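Local structure of succinylglutamate desuccinylase (Vibrio parahaemolyticus, 2BCO) at residues 177-180 and 181-185; 235-238 and 239-243. The protein probably hydrolyses N-succinylglutamate to succinate and glutamate, the last step of arginine degradation by the AST pathway, using one zinc ion per subunit. All blocks are in the same frame, centred on the assembly; numbering follows the deposited sequence.

Overall arrangement
Contact 1 (177-185) is the capped start of helix 179-188, and contact 2 (235-243) lies within helix 235-245; both belong to the catalytic domain. Their centres are about 14 Å apart, and each is buried on one flank and partly exposed on the other. Phe-184 of contact 1 bridges them: its CE1 approaches Ala-240 O at 3.6 Å, and its CZ is 4.0 Å from Phe-237 CE1. Both also pack on strand 214-220, through Leu-181, Phe-184 and Leu-185 in contact 1 and Phe-237 in contact 2. The polar chemistry differs. Contact 1 relies on a serine cap and main-chain bonds, while contact 2 adds a salt bridge with a bridging water.

Contact 1: residues 177-180 and 181-185; sequences RSKA and LVDFL
The carboxylate of Asp-183 presents one face to Lys-179: the carbonyl O of Lys-179 sits over it, 3.3 Å from Asp-183 CG. The helical bond from Asp-183 N to Lys-179 O (2.9 Å) places the oxygen there. Lys-179 CG lies on the same side, shifted toward the OD1 branch. The lysine chain bends at chi2 (75°), and its NZ remains 4.8 Å from Asp-183 OD2, so any attraction between these opposite charges acts without contact. The Phe-184 ring is directed off 177-180 and packs on Leu-152 and Met-218; Phe-184 N donates to Ala-180 O, with CB beside that oxygen. Ser-178 starts the helix. A chi1 of 69° turns OG back over the first turn, where it accepts from Leu-181 N at 3.2 Å in a fairly straight bond (164°). The same OG is hydrogen-bonded to Gln-214 OE1 of strand 214-220, and Arg-177, just before the cap, bonds through NH2 to Ser-196 O and NE to Ser-169 OG. Ser-178 also uses its main-chain O, which accepts from Val-182 N (3.1 Å), and CG2 of Val-182 rests against that oxygen at 3.3 Å. The arrangement is a serine N-cap, here opening the helix between parallel strands 165-169 and 192-195.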
ATOM      1  N   ARG A 177      -4.822  13.302  -3.480  1.00 12.82           N
ATOM      2  CA  ARG A 177      -5.827  12.491  -4.148  1.00 12.41           C
ATOM      3  C   ARG A 177      -6.084  13.091  -5.519  1.00 14.22           C
ATOM      4  O   ARG A 177      -7.178  13.559  -5.807  1.00 16.59           O
ATOM      5  CB  ARG A 177      -7.096  12.473  -3.310  1.00 12.91           C
ATOM      6  CG  ARG A 177      -6.887  11.813  -1.941  1.00 14.84           C
ATOM      7  CD  ARG A 177      -8.116  11.909  -1.066  1.00 10.71           C
ATOM      8  NE  ARG A 177      -7.971  11.121   0.152  1.00 12.38           N
ATOM      9  CZ  ARG A 177      -8.747  11.259   1.223  1.00 11.19           C
ATOM     10  NH1 ARG A 177      -9.724  12.156   1.225  1.00 11.84           N
ATOM     11  NH2 ARG A 177      -8.543  10.507   2.290  1.00 11.38           N
ATOM     12  N   SER A 178      -5.057  13.040  -6.361  1.00 10.97           N
ATOM     13  CA  SER A 178      -5.086  13.613  -7.700  1.00 12.73           C
ATOM     14  C   SER A 178      -5.826  12.867  -8.810  1.00 14.26           C
ATOM     15  O   SER A 178      -6.285  11.729  -8.652  1.00 14.32           O
ATOM     16  CB  SER A 178      -3.654  13.845  -8.176  1.00 14.60           C
ATOM     17  OG  SER A 178      -3.018  12.596  -8.409  1.00 16.28           O
ATOM     18  N   LYS A 179      -5.904  13.546  -9.948  1.00 14.60           N
ATOM     19  CA  LYS A 179      -6.543  13.025 -11.141  1.00 14.24           C
ATOM     20  C   LYS A 179      -5.713  11.847 -11.657  1.00 11.35           C
ATOM     21  O   LYS A 179      -6.251  10.818 -12.042  1.00  9.94           O
ATOM     22  CB  LYS A 179      -6.607  14.125 -12.209  1.00 20.60           C
ATOM     23  CG  LYS A 179      -7.306  13.714 -13.494  1.00 26.20           C
ATOM     24  CD  LYS A 179      -8.809  13.664 -13.289  1.00 30.81           C
ATOM     25  CE  LYS A 179      -9.531  13.304 -14.565  1.00 34.17           C
ATOM     26  NZ  LYS A 179     -11.001  13.311 -14.357  1.00 35.22           N
ATOM     27  N   ALA A 180      -4.393  12.005 -11.664  1.00  9.53           N
ATOM     28  CA  ALA A 180      -3.516  10.941 -12.144  1.00  9.57           C
ATOM     29  C   ALA A 180      -3.610   9.699 -11.265  1.00  9.90           C
ATOM     30  O   ALA A 180      -3.674   8.580 -11.776  1.00 10.90           O
ATOM     31  CB  ALA A 180      -2.085  11.432 -12.204  1.00 10.88           C
ATOM     32  N   LEU A 181      -3.625   9.891  -9.945  1.00 11.63           N
ATOM     33  CA  LEU A 181      -3.723   8.759  -9.026  1.00 10.99           C
ATOM     34  C   LEU A 181      -5.008   7.971  -9.243  1.00 10.99           C
ATOM     35  O   LEU A 181      -4.979   6.745  -9.280  1.00 14.20           O
ATOM     36  CB  LEU A 181      -3.669   9.220  -7.570  1.00  8.08           C
ATOM     37  CG  LEU A 181      -3.735   8.057  -6.569  1.00  7.41           C
ATOM     38  CD1 LEU A 181      -2.426   7.255  -6.634  1.00  6.72           C
ATOM     39  CD2 LEU A 181      -3.966   8.571  -5.174  1.00  4.21           C
ATOM     40  N   VAL A 182      -6.129   8.680  -9.373  1.00  8.03           N
ATOM     41  CA  VAL A 182      -7.431   8.054  -9.593  1.00  7.08           C
ATOM     42  C   VAL A 182      -7.462   7.354 -10.945  1.00  9.29           C
ATOM     43  O   VAL A 182      -7.979   6.246 -11.058  1.00 12.52           O
ATOM     44  CB  VAL A 182      -8.576   9.095  -9.520  1.00 13.51           C
ATOM     45  CG1 VAL A 182      -9.887   8.481 -10.009  1.00 14.11           C
ATOM     46  CG2 VAL A 182      -8.740   9.567  -8.085  1.00 10.97           C
ATOM     47  N   ASP A 183      -6.912   7.996 -11.970  1.00  8.26           N
ATOM     48  CA  ASP A 183      -6.858   7.372 -13.288  1.00 10.72           C
ATOM     49  C   ASP A 183      -6.064   6.070 -13.181  1.00  8.66           C
ATOM     50  O   ASP A 183      -6.370   5.094 -13.868  1.00  7.55           O
ATOM     51  CB  ASP A 183      -6.168   8.291 -14.309  1.00  8.88           C
ATOM     52  CG  ASP A 183      -7.097   9.352 -14.866  1.00 13.62           C
ATOM     53  OD1 ASP A 183      -6.596  10.260 -15.573  1.00 14.33           O
ATOM     54  OD2 ASP A 183      -8.321   9.279 -14.604  1.00 12.68           O
ATOM     55  N   PHE A 184      -5.036   6.073 -12.330  1.00 12.69           N
ATOM     56  CA  PHE A 184      -4.198   4.891 -12.138  1.00  9.72           C
ATOM     57  C   PHE A 184      -5.029   3.773 -11.547  1.00 11.47           C
ATOM     58  O   PHE A 184      -4.967   2.640 -12.019  1.00 14.38           O
ATOM     59  CB  PHE A 184      -3.019   5.185 -11.200  1.00 14.01           C
ATOM     60  CG  PHE A 184      -2.206   3.963 -10.841  1.00 10.58           C
ATOM     61  CD1 PHE A 184      -1.496   3.263 -11.819  1.00 12.74           C
ATOM     62  CD2 PHE A 184      -2.196   3.475  -9.540  1.00 12.46           C
ATOM     63  CE1 PHE A 184      -0.781   2.097 -11.496  1.00 12.96           C
ATOM     64  CE2 PHE A 184      -1.482   2.302  -9.203  1.00 11.20           C
ATOM     65  CZ  PHE A 184      -0.781   1.615 -10.188  1.00 12.50           C
ATOM     66  N   LEU A 185      -5.805   4.099 -10.511  1.00 12.94           N
ATOM     67  CA  LEU A 185      -6.668   3.121  -9.855  1.00 11.39           C
ATOM     68  C   LEU A 185      -7.584   2.465 -10.882  1.00 11.13           C
ATOM     69  O   LEU A 185      -7.714   1.242 -10.915  1.00 11.57           O
ATOM     70  CB  LEU A 185      -7.555   3.782  -8.789  1.00 11.27           C
ATOM     71  CG  LEU A 185      -7.131   4.027  -7.326  1.00 16.86           C
ATOM     72  CD1 LEU A 185      -6.543   2.757  -6.721  1.00 11.90           C
ATOM     73  CD2 LEU A 185      -6.130   5.147  -7.259  1.00 19.57           C
TER

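Contact 2: residues 235-238 and 239-243; sequences TAFD and LALRN
Asp-238 meets Arg-242 one helical turn further on, in a salt bridge from OD2 to NE of 2.9 Å. The aspartate has CG anti to the backbone N (chi1 -180°), which brings the carboxylate alongside the Arg-242 chain; the arginine runs extended from CG to NE and crosses it. NE reaches the syn side of OD2 from somewhat out of the carboxylate plane, whereas the oxygen lies near the guanidinium plane, at its edge. The two flat groups are therefore steeply turned, 78° apart. A water fixes the other branch: it donates to Asp-238 OD1 at 2.7 Å and accepts from Arg-242 NH2 at 3.0 Å. Both carboxylate oxygens are thus held, and the guanidinium gains further partners through NH1, in a salt bridge to Asp-79 and a hydrogen bond to Gln-85.

Leu-241 lies alongside Phe-237, the two side chains pointing the same way. Its CD2 comes obliquely to the ring, 3.8 Å from CZ, while its CB lies above one ring face, nearer the edge than the centre. Leu-239, on the exposed flank, contributes mainly its CB, 3.5 Å from Thr-235 O; its own N donates to that oxygen.

Helix 235-245 packs against helices 179-188 and 68-81 and strand 214-220: Phe-237 and Ala-240 meet Ala-188 at the end of the first, Asp-238, Leu-241 and Arg-242 lean on Ile-76 of the second, and Phe-237 touches Met-218 and Leu-220 of the strand.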
ATOM      1  N   THR A 235      -3.055  -9.340 -13.002  1.00 10.77           N
ATOM      2  CA  THR A 235      -2.576  -8.925 -14.310  1.00 11.86           C
ATOM      3  C   THR A 235      -2.922  -7.471 -14.668  1.00 10.97           C
ATOM      4  O   THR A 235      -2.067  -6.726 -15.142  1.00 12.70           O
ATOM      5  CB  THR A 235      -3.127  -9.866 -15.407  1.00 23.21           C
ATOM      6  OG1 THR A 235      -2.682 -11.202 -15.137  1.00 28.08           O
ATOM      7  CG2 THR A 235      -2.652  -9.435 -16.794  1.00 20.12           C
ATOM      8  N   ALA A 236      -4.166  -7.067 -14.448  1.00 12.51           N
ATOM      9  CA  ALA A 236      -4.579  -5.703 -14.771  1.00 11.92           C
ATOM     10  C   ALA A 236      -3.776  -4.686 -13.958  1.00 11.14           C
ATOM     11  O   ALA A 236      -3.323  -3.671 -14.478  1.00 11.31           O
ATOM     12  CB  ALA A 236      -6.078  -5.534 -14.511  1.00  8.11           C
ATOM     13  N   PHE A 237      -3.602  -4.958 -12.674  1.00  8.26           N
ATOM     14  CA  PHE A 237      -2.829  -4.051 -11.854  1.00  9.50           C
ATOM     15  C   PHE A 237      -1.381  -3.954 -12.336  1.00  9.24           C
ATOM     16  O   PHE A 237      -0.830  -2.859 -12.469  1.00 12.75           O
ATOM     17  CB  PHE A 237      -2.823  -4.508 -10.390  1.00  5.57           C
ATOM     18  CG  PHE A 237      -1.740  -3.868  -9.578  1.00  6.88           C
ATOM     19  CD1 PHE A 237      -1.903  -2.595  -9.059  1.00  5.31           C
ATOM     20  CD2 PHE A 237      -0.524  -4.524  -9.379  1.00  8.49           C
ATOM     21  CE1 PHE A 237      -0.875  -1.978  -8.353  1.00  5.88           C
ATOM     22  CE2 PHE A 237       0.510  -3.915  -8.676  1.00  5.45           C
ATOM     23  CZ  PHE A 237       0.330  -2.639  -8.163  1.00  5.79           C
ATOM     24  N   ASP A 238      -0.760  -5.108 -12.558  1.00  2.53           N
ATOM     25  CA  ASP A 238       0.634  -5.165 -12.983  1.00  5.86           C
ATOM     26  C   ASP A 238       0.911  -4.413 -14.283  1.00  7.22           C
ATOM     27  O   ASP A 238       1.965  -3.786 -14.431  1.00  9.75           O
ATOM     28  CB  ASP A 238       1.068  -6.627 -13.125  1.00 16.09           C
ATOM     29  CG  ASP A 238       2.511  -6.771 -13.557  1.00 16.71           C
ATOM     30  OD1 ASP A 238       3.408  -6.344 -12.813  1.00 23.66           O
ATOM     31  OD2 ASP A 238       2.749  -7.314 -14.650  1.00 23.51           O
ATOM     32  N   LEU A 239      -0.034  -4.490 -15.216  1.00  9.92           N
ATOM     33  CA  LEU A 239       0.076  -3.822 -16.510  1.00 11.63           C
ATOM     34  C   LEU A 239      -0.047  -2.316 -16.292  1.00 10.38           C
ATOM     35  O   LEU A 239       0.680  -1.525 -16.889  1.00 11.54           O
ATOM     36  CB  LEU A 239      -1.040  -4.311 -17.432  1.00 24.64           C
ATOM     37  CG  LEU A 239      -0.822  -4.272 -18.948  1.00 29.65           C
ATOM     38  CD1 LEU A 239      -2.042  -4.866 -19.641  1.00 28.55           C
ATOM     39  CD2 LEU A 239      -0.593  -2.856 -19.414  1.00 28.77           C
ATOM     40  N   ALA A 240      -0.980  -1.927 -15.431  1.00 15.53           N
ATOM     41  CA  ALA A 240      -1.178  -0.516 -15.131  1.00 16.04           C
ATOM     42  C   ALA A 240       0.090   0.012 -14.452  1.00 16.24           C
ATOM     43  O   ALA A 240       0.521   1.128 -14.722  1.00 19.38           O
ATOM     44  CB  ALA A 240      -2.392  -0.331 -14.223  1.00  3.15           C
ATOM     45  N   LEU A 241       0.696  -0.801 -13.589  1.00 14.90           N
ATOM     46  CA  LEU A 241       1.914  -0.394 -12.902  1.00 13.76           C
ATOM     47  C   LEU A 241       3.083  -0.309 -13.879  1.00 14.80           C
ATOM     48  O   LEU A 241       3.941   0.567 -13.754  1.00 17.01           O
ATOM     49  CB  LEU A 241       2.245  -1.366 -11.762  1.00 10.09           C
ATOM     50  CG  LEU A 241       3.520  -1.099 -10.955  1.00  8.16           C
ATOM     51  CD1 LEU A 241       3.471   0.283 -10.312  1.00  9.66           C
ATOM     52  CD2 LEU A 241       3.645  -2.163  -9.897  1.00 10.01           C
ATOM     53  N   ARG A 242       3.132  -1.215 -14.853  1.00 12.23           N
ATOM     54  CA  ARG A 242       4.213  -1.160 -15.839  1.00 12.70           C
ATOM     55  C   ARG A 242       4.040   0.079 -16.717  1.00 12.65           C
ATOM     56  O   ARG A 242       5.017   0.747 -17.058  1.00 11.91           O
ATOM     57  CB  ARG A 242       4.232  -2.428 -16.703  1.00 11.84           C
ATOM     58  CG  ARG A 242       4.854  -3.640 -15.996  1.00 12.57           C
ATOM     59  CD  ARG A 242       4.487  -4.963 -16.669  1.00 11.82           C
ATOM     60  NE  ARG A 242       5.069  -6.101 -15.968  1.00 13.21           N
ATOM     61  CZ  ARG A 242       6.323  -6.524 -16.117  1.00 15.38           C
ATOM     62  NH1 ARG A 242       7.149  -5.903 -16.956  1.00 11.18           N
ATOM     63  NH2 ARG A 242       6.757  -7.564 -15.414  1.00  8.63           N
ATOM     64  N   ASN A 243       2.799   0.397 -17.064  1.00 12.97           N
ATOM     65  CA  ASN A 243       2.535   1.567 -17.893  1.00 14.10           C
ATOM     66  C   ASN A 243       2.916   2.843 -17.150  1.00 15.50           C
ATOM     67  O   ASN A 243       3.338   3.818 -17.761  1.00 16.02           O
ATOM     68  CB  ASN A 243       1.052   1.643 -18.289  1.00 15.34           C
ATOM     69  CG  ASN A 243       0.656   0.572 -19.299  1.00 19.06           C
ATOM     70  OD1 ASN A 243       1.494   0.053 -20.033  1.00 20.43           O
ATOM     71  ND2 ASN A 243      -0.632   0.258 -19.352  1.00 20.32           N
TER
HETATM   72  O   HOH W   1       5.544  -8.019 -12.705  1.00 13.49           O